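Local coordinates for protein SusD homolog (PDB 3IHV) that probably binds glycans at the outer membrane of Bacteroides thetaiotaomicron as a member of the SusD family, at residues I166-A180 with F193-Y206. Sequence-based numbering, arbitrary orientation. Where two conformers were deposited one is given.
With EDO (1,2-ethanediol), chain H.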
loop_
_atom_site.group_PDB
_atom_site.type_symbol
_atom_site.label_atom_id
_atom_site.label_comp_id
_atom_site.label_asym_id
_atom_site.label_seq_id
_atom_site.Cartn_x
_atom_site.Cartn_y
_atom_site.Cartn_z
ATOM N N ILE A 166 -9.334 13.899 8.540
ATOM C CA ILE A 166 -8.889 13.370 7.238
ATOM C C ILE A 166 -9.926 13.724 6.138
ATOM O O ILE A 166 -9.583 14.174 5.064
ATOM C CB ILE A 166 -8.751 11.843 7.302
ATOM C CG1 ILE A 166 -7.632 11.476 8.276
ATOM C CG2 ILE A 166 -8.529 11.232 5.886
ATOM C CD1 ILE A 166 -7.687 10.033 8.729
ATOM N N GLU A 167 -11.192 13.558 6.477
ATOM C CA GLU A 167 -12.299 13.783 5.562
ATOM C C GLU A 167 -12.330 15.214 5.104
ATOM O O GLU A 167 -12.474 15.475 3.896
ATOM C CB GLU A 167 -13.599 13.444 6.245
ATOM C CG GLU A 167 -14.812 13.746 5.394
ATOM C CD GLU A 167 -16.155 13.520 6.137
ATOM O OE1 GLU A 167 -16.269 13.759 7.359
ATOM O OE2 GLU A 167 -17.120 13.143 5.464
ATOM N N ASP A 168 -12.165 16.147 6.031
ATOM C CA ASP A 168 -12.152 17.565 5.655
ATOM C C ASP A 168 -10.990 17.844 4.703
ATOM O O ASP A 168 -11.130 18.597 3.711
ATOM C CB ASP A 168 -12.050 18.457 6.890
ATOM C CG ASP A 168 -13.340 18.501 7.674
ATOM O OD1 ASP A 168 -14.384 18.139 7.099
ATOM O OD2 ASP A 168 -13.302 18.879 8.861
ATOM N N ASP A 169 -9.840 17.284 5.030
ATOM C CA ASP A 169 -8.658 17.452 4.161
ATOM C C ASP A 169 -8.900 16.908 2.732
ATOM O O ASP A 169 -8.629 17.591 1.710
ATOM C CB ASP A 169 -7.413 16.791 4.753
ATOM C CG ASP A 169 -6.654 17.671 5.741
ATOM O OD1 ASP A 169 -6.909 18.902 5.815
ATOM O OD2 ASP A 169 -5.777 17.128 6.469
ATOM N N LEU A 170 -9.403 15.672 2.642
ATOM C CA LEU A 170 -9.610 15.067 1.331
ATOM C C LEU A 170 -10.756 15.739 0.573
ATOM O O LEU A 170 -10.689 15.876 -0.663
ATOM C CB LEU A 170 -9.818 13.548 1.442
ATOM C CG LEU A 170 -8.575 12.842 1.960
ATOM C CD1 LEU A 170 -8.866 11.356 2.265
ATOM C CD2 LEU A 170 -7.443 12.960 0.964
ATOM N N LEU A 171 -11.816 16.141 1.280
ATOM C CA LEU A 171 -12.925 16.840 0.621
ATOM C C LEU A 171 -12.444 18.137 -0.032
ATOM O O LEU A 171 -12.864 18.446 -1.165
ATOM C CB LEU A 171 -14.124 17.106 1.554
ATOM C CG LEU A 171 -14.997 15.915 1.902
ATOM C CD1 LEU A 171 -16.044 16.326 3.000
ATOM C CD2 LEU A 171 -15.704 15.385 0.643
ATOM N N TYR A 172 -11.585 18.898 0.651
ATOM C CA TYR A 172 -11.012 20.085 0.031
ATOM C C TYR A 172 -10.209 19.712 -1.240
ATOM O O TYR A 172 -10.363 20.352 -2.265
ATOM C CB TYR A 172 -10.093 20.823 1.007
ATOM C CG TYR A 172 -9.493 22.093 0.457
ATOM C CD1 TYR A 172 -8.335 22.067 -0.309
ATOM C CD2 TYR A 172 -10.062 23.334 0.743
ATOM C CE1 TYR A 172 -7.755 23.248 -0.793
ATOM C CE2 TYR A 172 -9.493 24.521 0.251
ATOM C CZ TYR A 172 -8.340 24.463 -0.498
ATOM O OH TYR A 172 -7.797 25.609 -0.975
ATOM N N ALA A 173 -9.392 18.658 -1.179
ATOM C CA ALA A 173 -8.579 18.238 -2.347
ATOM C C ALA A 173 -9.490 17.775 -3.497
ATOM O O ALA A 173 -9.222 18.094 -4.652
ATOM C CB ALA A 173 -7.539 17.167 -1.941
ATOM N N CYS A 174 -10.584 17.086 -3.179
ATOM C CA CYS A 174 -11.561 16.704 -4.193
ATOM C C CYS A 174 -12.161 17.937 -4.870
ATOM O O CYS A 174 -12.396 17.929 -6.078
ATOM C CB CYS A 174 -12.715 15.884 -3.607
ATOM S SG CYS A 174 -12.217 14.210 -3.052
ATOM N N ASP A 175 -12.436 18.973 -4.090
ATOM C CA ASP A 175 -13.076 20.184 -4.621
ATOM C C ASP A 175 -12.111 20.988 -5.482
ATOM O O ASP A 175 -12.486 21.513 -6.538
ATOM C CB ASP A 175 -13.547 21.110 -3.483
ATOM C CG ASP A 175 -14.735 20.570 -2.694
ATOM O OD1 ASP A 175 -15.397 19.640 -3.166
ATOM O OD2 ASP A 175 -14.999 21.104 -1.595
ATOM N N ILE A 176 -10.876 21.127 -5.020
ATOM C CA ILE A 176 -9.928 22.040 -5.672
ATOM C C ILE A 176 -9.083 21.455 -6.819
ATOM O O ILE A 176 -8.894 22.119 -7.816
ATOM C CB ILE A 176 -9.027 22.717 -4.601
ATOM C CG1 ILE A 176 -9.748 23.927 -3.991
ATOM C CG2 ILE A 176 -7.703 23.264 -5.201
ATOM C CD1 ILE A 176 -11.051 23.697 -3.316
ATOM N N LEU A 177 -8.652 20.205 -6.686
ATOM C CA LEU A 177 -7.730 19.620 -7.667
ATOM C C LEU A 177 -8.393 19.313 -8.998
ATOM O O LEU A 177 -9.518 18.887 -9.030
ATOM C CB LEU A 177 -7.080 18.351 -7.107
ATOM C CG LEU A 177 -6.130 18.574 -5.924
ATOM C CD1 LEU A 177 -5.819 17.235 -5.290
ATOM C CD2 LEU A 177 -4.822 19.294 -6.343
ATOM N N PRO A 178 -7.688 19.551 -10.103
ATOM C CA PRO A 178 -8.243 19.088 -11.374
ATOM C C PRO A 178 -7.966 17.589 -11.482
ATOM O O PRO A 178 -7.138 17.063 -10.755
ATOM C CB PRO A 178 -7.362 19.792 -12.405
ATOM C CG PRO A 178 -6.025 19.910 -11.709
ATOM C CD PRO A 178 -6.391 20.215 -10.271
ATOM N N TYR A 179 -8.661 16.909 -12.378
ATOM C CA TYR A 179 -8.287 15.543 -12.723
ATOM C C TYR A 179 -6.935 15.644 -13.423
ATOM O O TYR A 179 -6.624 16.662 -14.094
ATOM C CB TYR A 179 -9.302 14.877 -13.654
ATOM C CG TYR A 179 -10.553 14.453 -12.958
ATOM C CD1 TYR A 179 -10.591 13.268 -12.242
ATOM C CD2 TYR A 179 -11.712 15.214 -13.021
ATOM C CE1 TYR A 179 -11.740 12.868 -11.591
ATOM C CE2 TYR A 179 -12.877 14.801 -12.365
ATOM C CZ TYR A 179 -12.866 13.625 -11.652
ATOM O OH TYR A 179 -14.007 13.190 -10.996
ATOM N N ALA A 180 -6.121 14.605 -13.240
ATOM C CA ALA A 180 -4.764 14.570 -13.798
ATOM C C ALA A 180 -4.698 14.920 -15.289
ATOM O O ALA A 180 -3.828 15.680 -15.686
ATOM C CB ALA A 180 -4.094 13.201 -13.541
ATOM N N PHE A 193 -0.729 14.418 -6.299
ATOM C CA PHE A 193 -2.164 14.347 -6.136
ATOM C C PHE A 193 -2.934 15.174 -7.181
ATOM O O PHE A 193 -2.642 16.356 -7.427
ATOM C CB PHE A 193 -2.600 14.855 -4.747
ATOM C CG PHE A 193 -2.680 13.768 -3.707
ATOM C CD1 PHE A 193 -3.788 12.938 -3.661
ATOM C CD2 PHE A 193 -1.672 13.584 -2.784
ATOM C CE1 PHE A 193 -3.890 11.920 -2.727
ATOM C CE2 PHE A 193 -1.773 12.554 -1.833
ATOM C CZ PHE A 193 -2.888 11.739 -1.805
ATOM N N SER A 194 -3.962 14.535 -7.712
ATOM C CA SER A 194 -4.953 15.124 -8.590
ATOM C C SER A 194 -6.303 14.629 -8.076
ATOM O O SER A 194 -6.349 13.787 -7.186
ATOM C CB SER A 194 -4.745 14.749 -10.031
ATOM O OG SER A 194 -3.592 15.426 -10.547
ATOM N N LYS A 195 -7.385 15.106 -8.674
ATOM C CA LYS A 195 -8.724 14.823 -8.157
ATOM C C LYS A 195 -9.058 13.349 -8.044
ATOM O O LYS A 195 -9.707 12.924 -7.073
ATOM C CB LYS A 195 -9.817 15.527 -8.982
ATOM C CG LYS A 195 -11.100 15.647 -8.176
ATOM C CD LYS A 195 -12.327 16.032 -8.984
ATOM C CE LYS A 195 -12.232 17.344 -9.684
ATOM N NZ LYS A 195 -12.175 18.546 -8.769
ATOM N N GLY A 196 -8.626 12.565 -9.022
ATOM C CA GLY A 196 -8.905 11.119 -9.005
ATOM C C GLY A 196 -8.344 10.437 -7.789
ATOM O O GLY A 196 -9.019 9.632 -7.164
ATOM N N ALA A 197 -7.111 10.784 -7.426
ATOM C CA ALA A 197 -6.481 10.240 -6.243
ATOM C C ALA A 197 -7.162 10.692 -4.980
ATOM O O ALA A 197 -7.275 9.913 -4.036
ATOM C CB ALA A 197 -4.999 10.620 -6.181
ATOM N N ALA A 198 -7.560 11.957 -4.919
ATOM C CA ALA A 198 -8.282 12.451 -3.756
ATOM C C ALA A 198 -9.596 11.711 -3.581
ATOM O O ALA A 198 -9.920 11.286 -2.457
ATOM C CB ALA A 198 -8.528 14.016 -3.850
ATOM N N LEU A 199 -10.347 11.529 -4.660
ATOM C CA LEU A 199 -11.634 10.824 -4.559
ATOM C C LEU A 199 -11.399 9.346 -4.240
ATOM O O LEU A 199 -12.122 8.758 -3.452
ATOM C CB LEU A 199 -12.413 10.915 -5.863
ATOM C CG LEU A 199 -13.004 12.261 -6.280
ATOM C CD1 LEU A 199 -13.266 12.305 -7.820
ATOM C CD2 LEU A 199 -14.265 12.516 -5.469
ATOM N N GLY A 200 -10.397 8.756 -4.885
ATOM C CA GLY A 200 -10.089 7.338 -4.608
ATOM C C GLY A 200 -9.697 7.084 -3.163
ATOM O O GLY A 200 -10.195 6.136 -2.497
ATOM N N LEU A 201 -8.805 7.936 -2.648
ATOM C CA LEU A 201 -8.365 7.771 -1.278
ATOM C C LEU A 201 -9.517 8.016 -0.301
ATOM O O LEU A 201 -9.656 7.279 0.666
ATOM C CB LEU A 201 -7.164 8.672 -0.970
ATOM C CG LEU A 201 -6.615 8.540 0.461
ATOM C CD1 LEU A 201 -6.166 7.130 0.737
ATOM C CD2 LEU A 201 -5.473 9.526 0.659
ATOM N N LEU A 202 -10.339 9.021 -0.563
ATOM C CA LEU A 202 -11.489 9.308 0.303
ATOM C C LEU A 202 -12.452 8.110 0.329
ATOM O O LEU A 202 -13.011 7.793 1.370
ATOM C CB LEU A 202 -12.185 10.593 -0.114
ATOM C CG LEU A 202 -13.342 11.019 0.778
ATOM C CD1 LEU A 202 -12.914 11.077 2.256
ATOM C CD2 LEU A 202 -13.972 12.354 0.295
ATOM N N THR A 203 -12.616 7.439 -0.803
ATOM C CA THR A 203 -13.431 6.220 -0.857
ATOM C C THR A 203 -12.872 5.182 0.115
ATOM O O THR A 203 -13.616 4.577 0.881
ATOM C CB THR A 203 -13.432 5.632 -2.295
ATOM O OG1 THR A 203 -13.945 6.596 -3.203
ATOM C CG2 THR A 203 -14.217 4.315 -2.406
ATOM N N LYS A 204 -11.560 4.966 0.067
ATOM C CA LYS A 204 -10.924 3.974 0.958
ATOM C C LYS A 204 -11.029 4.365 2.439
ATOM O O LYS A 204 -11.220 3.531 3.292
ATOM C CB LYS A 204 -9.497 3.663 0.553
ATOM C CG LYS A 204 -8.785 2.614 1.438
ATOM C CD LYS A 204 -7.426 2.216 0.890
ATOM C CE LYS A 204 -7.574 1.224 -0.241
ATOM N NZ LYS A 204 -6.291 0.619 -0.646
ATOM N N VAL A 205 -10.884 5.651 2.710
ATOM C CA VAL A 205 -11.056 6.185 4.074
ATOM C C VAL A 205 -12.439 5.933 4.568
ATOM O O VAL A 205 -12.619 5.424 5.671
ATOM C CB VAL A 205 -10.717 7.706 4.076
ATOM C CG1 VAL A 205 -11.230 8.428 5.361
ATOM C CG2 VAL A 205 -9.216 7.921 3.812
ATOM N N TYR A 206 -13.458 6.262 3.764
ATOM C CA TYR A 206 -14.814 5.990 4.193
ATOM C C TYR A 206 -15.089 4.510 4.389
ATOM O O TYR A 206 -15.764 4.140 5.356
ATOM C CB TYR A 206 -15.850 6.528 3.207
ATOM C CG TYR A 206 -16.034 8.041 3.180
ATOM C CD1 TYR A 206 -16.265 8.755 4.358
ATOM C CD2 TYR A 206 -16.188 8.703 1.990
ATOM C CE1 TYR A 206 -16.467 10.149 4.333
ATOM C CE2 TYR A 206 -16.445 10.073 1.941
ATOM C CZ TYR A 206 -16.619 10.785 3.114
ATOM O OH TYR A 206 -16.854 12.145 3.076
HETATM C C1 EDO H . -20.806 12.633 4.471
HETATM O O1 EDO H . -21.830 12.849 5.450
HETATM C C2 EDO H . -20.028 11.435 4.947
HETATM O O2 EDO H . -19.270 11.858 6.064
HETATM O O HOH W 1 -6.982 12.590 -11.406
#
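Lys195 ties the first turn of its helix to the end of the helix that carries Cys174. Its NZ donates to Cys174 O at 2.8 Å and to Leu177 O at 2.7 Å. The second bond runs nearly straight out from the carbonyl. The chain is bent at chi3 and chi4, which folds it back onto this helix end. On the way, CD lies over one face of the Tyr179 ring, 3.9 Å from its centroid, a CH-pi contact. The backbone N of Lys195 also donates to Pro178 O. Shortened to an alanine, this position is likely to leave Cys174 O and Leu177 O without the ammonium that joins them, and to lose the CD contact over the Tyr179 face. One water accepts from both Ala180 N and Gly196 N and bridges the loop to the helix start.

Farther along, the contact is apolar. Ala198 CB meets Ala173 CB at 3.8 Å. Cys174 SG packs against Leu199 CD2 at 3.6 Å. Leu202 is a knob in a hole formed by Glu167, Leu170, Leu171 and Cys174; its CD2 touches Leu171 CD2 at 3.5 Å. Leu170 CD1 reaches Val205 CG2. At the far end Tyr206 OH donates to the anti lone pair of Glu167 OE2 at 2.6 Å, with carboxylate and ring planes 86° apart. The same oxygen accepts from a 1,2-ethanediol, probably from the crystallisation liquor, that is also hydrogen-bonded to Lys219.

The two helices form an antiparallel hairpin. The axes of segments 166-176 and 195-206 approach to 8.3 Å at an angle of 148°, consistent with the TPR-related, helix-rich fold of the SusD family. Asp169 bridges to Arg121 and Arg124 of helix 107-135, which also packs on Ile166 and Leu177. Tyr206 rests on helix 219-232, while Phe193, Ala197 and Leu201 lie against strand 259-263.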